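Local coordinates for protein RsfP (Uncultured bacterium, PDB 4GLJ) that probably cleaves methylthioadenosine with phosphate to give adenine and methylthioribose 1-phosphate, and binds the dye rhodamine B, at residues 115-120 against 140-145; 168-173 against 191-196. All coordinates share one frame; numbering follows the deposited sequence. Where two conformers were deposited one is given.

Interaction 1 of 2, residues 115-120 against 140-145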
# COMPACT_ATOMS: atom_id res chain seq x y z
N ASP A 115 18.12 6.01 12.08
CA ASP A 115 17.39 6.90 12.93
C ASP A 115 16.02 7.17 12.29
O ASP A 115 15.15 7.76 12.94
CB ASP A 115 18.19 8.21 13.17
CG ASP A 115 18.41 9.02 11.89
OD1 ASP A 115 18.49 8.46 10.77
OD2 ASP A 115 18.51 10.24 11.99
N GLN A 116 15.81 6.73 11.02
CA GLN A 116 14.52 7.04 10.40
C GLN A 116 14.02 5.79 9.74
O GLN A 116 14.79 4.84 9.51
CB GLN A 116 14.67 8.20 9.38
CG GLN A 116 14.64 9.62 10.03
CD GLN A 116 13.28 9.86 10.76
OE1 GLN A 116 12.27 9.36 10.30
NE2 GLN A 116 13.29 10.54 11.91
N MET A 117 12.76 5.83 9.33
CA MET A 117 12.11 4.65 8.72
C MET A 117 11.07 5.15 7.77
O MET A 117 10.51 6.27 7.96
CB MET A 117 11.37 3.85 9.78
CG MET A 117 12.27 3.17 10.76
SD MET A 117 11.26 2.36 11.98
CE MET A 117 11.12 0.71 11.30
N ILE A 118 10.80 4.37 6.72
CA ILE A 118 9.68 4.71 5.83
C ILE A 118 8.87 3.41 5.71
O ILE A 118 9.44 2.38 5.41
CB ILE A 118 10.20 5.13 4.44
CG1 ILE A 118 11.03 6.48 4.54
CG2 ILE A 118 8.98 5.14 3.50
CD1 ILE A 118 11.67 7.01 3.28
N ASP A 119 7.56 3.46 6.02
CA ASP A 119 6.73 2.28 6.01
C ASP A 119 6.08 2.09 4.66
O ASP A 119 5.10 2.76 4.33
CB ASP A 119 5.66 2.37 7.08
CG ASP A 119 4.88 1.07 7.23
OD1 ASP A 119 5.18 0.08 6.53
OD2 ASP A 119 3.95 1.04 8.08
N MET A 120 6.67 1.21 3.84
CA MET A 120 6.05 0.82 2.55
C MET A 120 5.23 -0.47 2.61
O MET A 120 4.78 -0.94 1.57
CB MET A 120 7.15 0.59 1.50
CG MET A 120 7.93 1.89 1.24
SD MET A 120 6.93 3.31 0.75
CE MET A 120 6.06 2.74 -0.68
N ALA A 140 7.41 10.74 14.47
CA ALA A 140 8.38 11.70 13.85
C ALA A 140 9.81 11.15 14.00
O ALA A 140 10.62 11.13 13.02
CB ALA A 140 8.28 13.10 14.47
N ASP A 141 10.13 10.74 15.23
CA ASP A 141 11.41 10.06 15.47
C ASP A 141 11.10 8.57 15.78
O ASP A 141 10.71 8.23 16.95
CB ASP A 141 12.23 10.79 16.59
CG ASP A 141 12.48 12.23 16.24
OD1 ASP A 141 13.22 12.49 15.28
OD2 ASP A 141 11.86 13.12 16.87
N PRO A 142 11.16 7.69 14.75
CA PRO A 142 10.50 6.45 15.04
C PRO A 142 11.35 5.41 15.81
O PRO A 142 10.81 4.36 16.12
CB PRO A 142 10.19 5.88 13.63
CG PRO A 142 11.37 6.40 12.83
CD PRO A 142 11.47 7.84 13.30
N LEU A 143 12.66 5.70 15.98
CA LEU A 143 13.65 4.82 16.60
C LEU A 143 14.30 5.66 17.68
O LEU A 143 14.84 6.72 17.39
CB LEU A 143 14.69 4.44 15.54
CG LEU A 143 14.06 3.63 14.38
CD1 LEU A 143 14.84 3.62 13.09
CD2 LEU A 143 13.60 2.24 14.86
N CYS A 144 14.18 5.24 18.92
CA CYS A 144 14.51 6.05 20.11
C CYS A 144 15.96 6.41 20.06
O CYS A 144 16.81 5.52 20.08
CB CYS A 144 14.21 5.27 21.44
SG CYS A 144 14.84 5.98 23.00
N PRO A 145 16.28 7.71 19.99
CA PRO A 145 17.72 8.09 19.87
C PRO A 145 18.57 7.72 21.11
O PRO A 145 19.76 7.53 20.97
CB PRO A 145 17.67 9.64 19.77
CG PRO A 145 16.28 10.05 20.10
CD PRO A 145 15.37 8.86 19.94
O HOH W 1 14.33 8.40 15.51
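The strand through Gln116 and Met117 meets the irregular chain 140-145 at 112° between end-to-end directions, and Asp115 and Leu143 bring their CA atoms to 5.6 Å. One direct hydrogen bond crosses. Gln116 NE2 gives it to Ala140 O over 3.0 Å, with an N-H...O angle of 165°. The carbonyl oxygen lies almost in the amide plane of Gln116, and the donor lies in the carbonyl plane of Ala140. Gln116 starts away from the loop, but a bend at chi2 (-61°) turns its amide back over Pro142 CD, 3.5 Å from Gln116 OE1. That OE1 also accepts from Ala183 N of the second subunit, so both ends of the amide are held and its flip is fixed. The strand belongs to the central mixed sheet of the phosphorylase superfamily fold, and the loop leads from it into helix 145-157. Met117 points at the loop from the strand. In the conformer described here, one of two, Met117 CG comes to 3.5 Å from Leu143 CD1, the two side chains crossing at about a right angle. In the same conformer Met117 SD lies 3.7 Å from Leu143 CD2. Met117 and Pro142 instead run past each other in opposite directions, CG to CG 3.9 Å. Helix 200-209 packs on Met117 as well. A water joins the two backbones, donating to Asp115 O at 2.8 Å and to Leu143 O at 2.6 Å. At the margin, the carboxylate of Asp141 forms a salt bridge with Arg182 of the second subunit.

Interaction 2 of 2, residues 168-173 against 191-196. With RHB (N-[9-(2-carboxyphenyl)-6-(diethylamino)-3H-xanthen-3-ylidene]-N-ethylethanaminium), chain C.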
# COMPACT_ATOMS: atom_id res chain seq x y z
N LYS A 168 22.55 7.03 11.86
CA LYS A 168 21.82 8.08 11.14
C LYS A 168 21.45 7.71 9.68
O LYS A 168 21.68 8.49 8.75
CB LYS A 168 22.53 9.43 11.12
CG LYS A 168 23.01 9.94 12.48
CD LYS A 168 21.94 9.83 13.59
CE LYS A 168 22.46 10.28 14.97
NZ LYS A 168 23.69 11.11 14.82
N ALA A 169 20.84 6.57 9.53
CA ALA A 169 20.38 6.03 8.24
C ALA A 169 18.85 5.87 8.22
O ALA A 169 18.18 5.87 9.30
CB ALA A 169 21.03 4.64 8.04
N THR A 170 18.29 5.80 7.02
CA THR A 170 16.85 5.58 6.84
C THR A 170 16.56 4.15 6.37
O THR A 170 17.14 3.74 5.36
CB THR A 170 16.26 6.57 5.84
OG1 THR A 170 16.37 7.86 6.42
CG2 THR A 170 14.78 6.25 5.60
N TYR A 171 15.71 3.42 7.13
CA TYR A 171 15.31 2.02 6.84
C TYR A 171 13.99 2.07 6.09
O TYR A 171 13.01 2.60 6.59
CB TYR A 171 15.09 1.28 8.18
CG TYR A 171 14.59 -0.19 8.19
CD1 TYR A 171 13.26 -0.55 7.78
CD2 TYR A 171 15.40 -1.20 8.71
CE1 TYR A 171 12.80 -1.90 7.87
CE2 TYR A 171 14.92 -2.54 8.81
CZ TYR A 171 13.64 -2.88 8.38
OH TYR A 171 13.25 -4.23 8.56
N VAL A 172 13.95 1.49 4.88
CA VAL A 172 12.65 1.44 4.20
C VAL A 172 12.16 -0.01 4.41
O VAL A 172 12.88 -0.95 4.15
CB VAL A 172 12.72 1.83 2.69
CG1 VAL A 172 13.70 0.95 1.95
CG2 VAL A 172 11.33 1.60 2.05
N CYS A 173 10.89 -0.15 4.84
CA CYS A 173 10.33 -1.45 5.13
C CYS A 173 9.35 -1.77 4.02
O CYS A 173 8.40 -1.05 3.85
CB CYS A 173 9.55 -1.42 6.43
SG CYS A 173 9.28 -3.13 7.05
N MET A 191 14.49 8.15 -2.82
CA MET A 191 13.75 8.63 -1.62
C MET A 191 14.74 8.81 -0.47
O MET A 191 14.32 9.09 0.62
CB MET A 191 12.73 7.59 -1.13
CG MET A 191 11.54 7.35 -2.04
SD MET A 191 10.81 5.71 -1.73
CE MET A 191 10.74 5.58 0.01
N GLN A 192 16.03 8.60 -0.71
CA GLN A 192 17.11 8.74 0.32
C GLN A 192 17.06 7.65 1.38
O GLN A 192 17.43 7.91 2.50
CB GLN A 192 17.03 10.06 1.08
CG GLN A 192 16.64 11.26 0.26
CD GLN A 192 17.82 11.80 -0.47
OE1 GLN A 192 18.38 12.80 -0.07
NE2 GLN A 192 18.22 11.11 -1.54
N ALA A 193 16.54 6.49 1.08
CA ALA A 193 16.63 5.41 2.00
C ALA A 193 18.04 4.78 1.87
O ALA A 193 18.60 4.77 0.78
CB ALA A 193 15.56 4.37 1.68
N ASP A 194 18.53 4.12 2.94
CA ASP A 194 19.91 3.62 3.00
C ASP A 194 19.97 2.09 3.10
O ASP A 194 20.92 1.48 2.61
CB ASP A 194 20.58 4.24 4.24
CG ASP A 194 20.68 5.76 4.12
OD1 ASP A 194 20.11 6.49 4.97
OD2 ASP A 194 21.30 6.24 3.11
N ILE A 195 18.98 1.51 3.76
CA ILE A 195 18.87 0.08 3.97
C ILE A 195 17.37 -0.31 3.80
O ILE A 195 16.49 0.53 3.98
CB ILE A 195 19.40 -0.34 5.35
CG1 ILE A 195 18.61 0.34 6.49
CG2 ILE A 195 20.92 -0.05 5.42
CD1 ILE A 195 19.02 -0.03 7.92
N ILE A 196 17.15 -1.58 3.48
CA ILE A 196 15.89 -2.16 3.20
C ILE A 196 15.65 -3.41 3.99
O ILE A 196 16.49 -4.37 4.00
CB ILE A 196 15.69 -2.38 1.66
CG1 ILE A 196 14.31 -3.06 1.36
CG2 ILE A 196 16.83 -3.19 1.05
CD1 ILE A 196 13.82 -2.64 -0.00
O2 RHB C . 21.90 -10.55 -0.14
C26 RHB C . 22.24 -11.69 0.25
C19 RHB C . 21.28 -12.37 1.20
C14 RHB C . 20.02 -11.83 1.33
C15 RHB C . 19.11 -12.42 2.19
C16 RHB C . 19.45 -13.53 2.96
C17 RHB C . 20.72 -14.06 2.84
C18 RHB C . 21.63 -13.47 1.97
C9 RHB C . 19.60 -10.68 0.50
C8 RHB C . 19.99 -10.60 -0.92
C13 RHB C . 20.80 -11.60 -1.43
C12 RHB C . 21.22 -11.56 -2.74
C11 RHB C . 20.82 -10.52 -3.58
N1 RHB C . 21.29 -10.57 -4.92
C35 RHB C . 20.89 -11.84 -5.56
C36 RHB C . 22.06 -12.80 -5.68
C22 RHB C . 20.84 -9.44 -5.75
C23 RHB C . 20.43 -9.92 -7.14
C10 RHB C . 19.99 -9.50 -3.06
C7 RHB C . 19.55 -9.53 -1.71
O1 RHB C . 18.74 -8.53 -1.16
C1 RHB C . 18.32 -8.56 0.18
C2 RHB C . 18.72 -9.61 1.03
C6 RHB C . 17.49 -7.57 0.73
C5 RHB C . 17.13 -7.69 2.09
C4 RHB C . 17.54 -8.72 2.91
C3 RHB C . 18.35 -9.70 2.37
N2 RHB C . 16.26 -6.79 2.67
C24 RHB C . 15.40 -6.50 1.54
C25 RHB C . 13.99 -6.64 2.04
C33 RHB C . 15.37 -7.57 3.53
C34 RHB C . 16.11 -8.15 4.72
O3 RHB C . 23.32 -12.23 -0.11
O HOH W 2 16.35 9.72 4.46
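Asp194 reaches across to Ala169 and Thr170 where two parallel strands, 169-173 and 195-197, begin to pair in a beta-alpha-beta unit whose helix is 182-190. Asp194 CB lies 3.7 Å from Thr170 O and 3.8 Å from Ala169 CB. Asp194 CG stands beside the residue's own N (chi1 -64°), which turns the carboxylate toward the neighbouring chain, and lies 3.8 Å from Thr170 N. At the tip, Asp194 OD1 accepts from Thr170 N over 2.8 Å with its anti lone pair, at an N-H...O angle of 164°. The backbone N of Asp194 answers by donating to Thr170 O, so one residue grips both polar backbone atoms of Thr170. An alanine here would lose the OD1 acceptor, and Thr170 N would probably be left without its mate at the start of the pairing. Ile195 N adds a weak bond to Thr170 O. Further along, Val172 N donates to Ile195 O at 2.9 Å. Ile195 CD1 meets Tyr171 CD2, while Val172 and Ile196 run alongside each other in the same direction. Ile196 lines the rhodamine B pocket, its CG1 and CG2 each 3.6 Å from C24 of the dye. At the other end, a water bonded to Thr170 OG1 donates to Gln192 O at 2.9 Å.

The two contacts lie about 9 Å apart, centre to centre, in the same half of the chain. In sequence order, the segments of interaction 1 both precede those of interaction 2. They share the central sheet, in which strand 111-119 runs parallel to strand 169-173. Asp115 N to Ala169 O and Ile118 N to Tyr171 O, both 2.8 Å, are probable hydrogen bonds that join them directly. Interaction 1 ties one sheet strand to the loop before helix 145-157, and interaction 2 adds strand 195-197 next to 169-173. Both touch the second subunit, so this part of the sheet also takes part in the three-chain assembly.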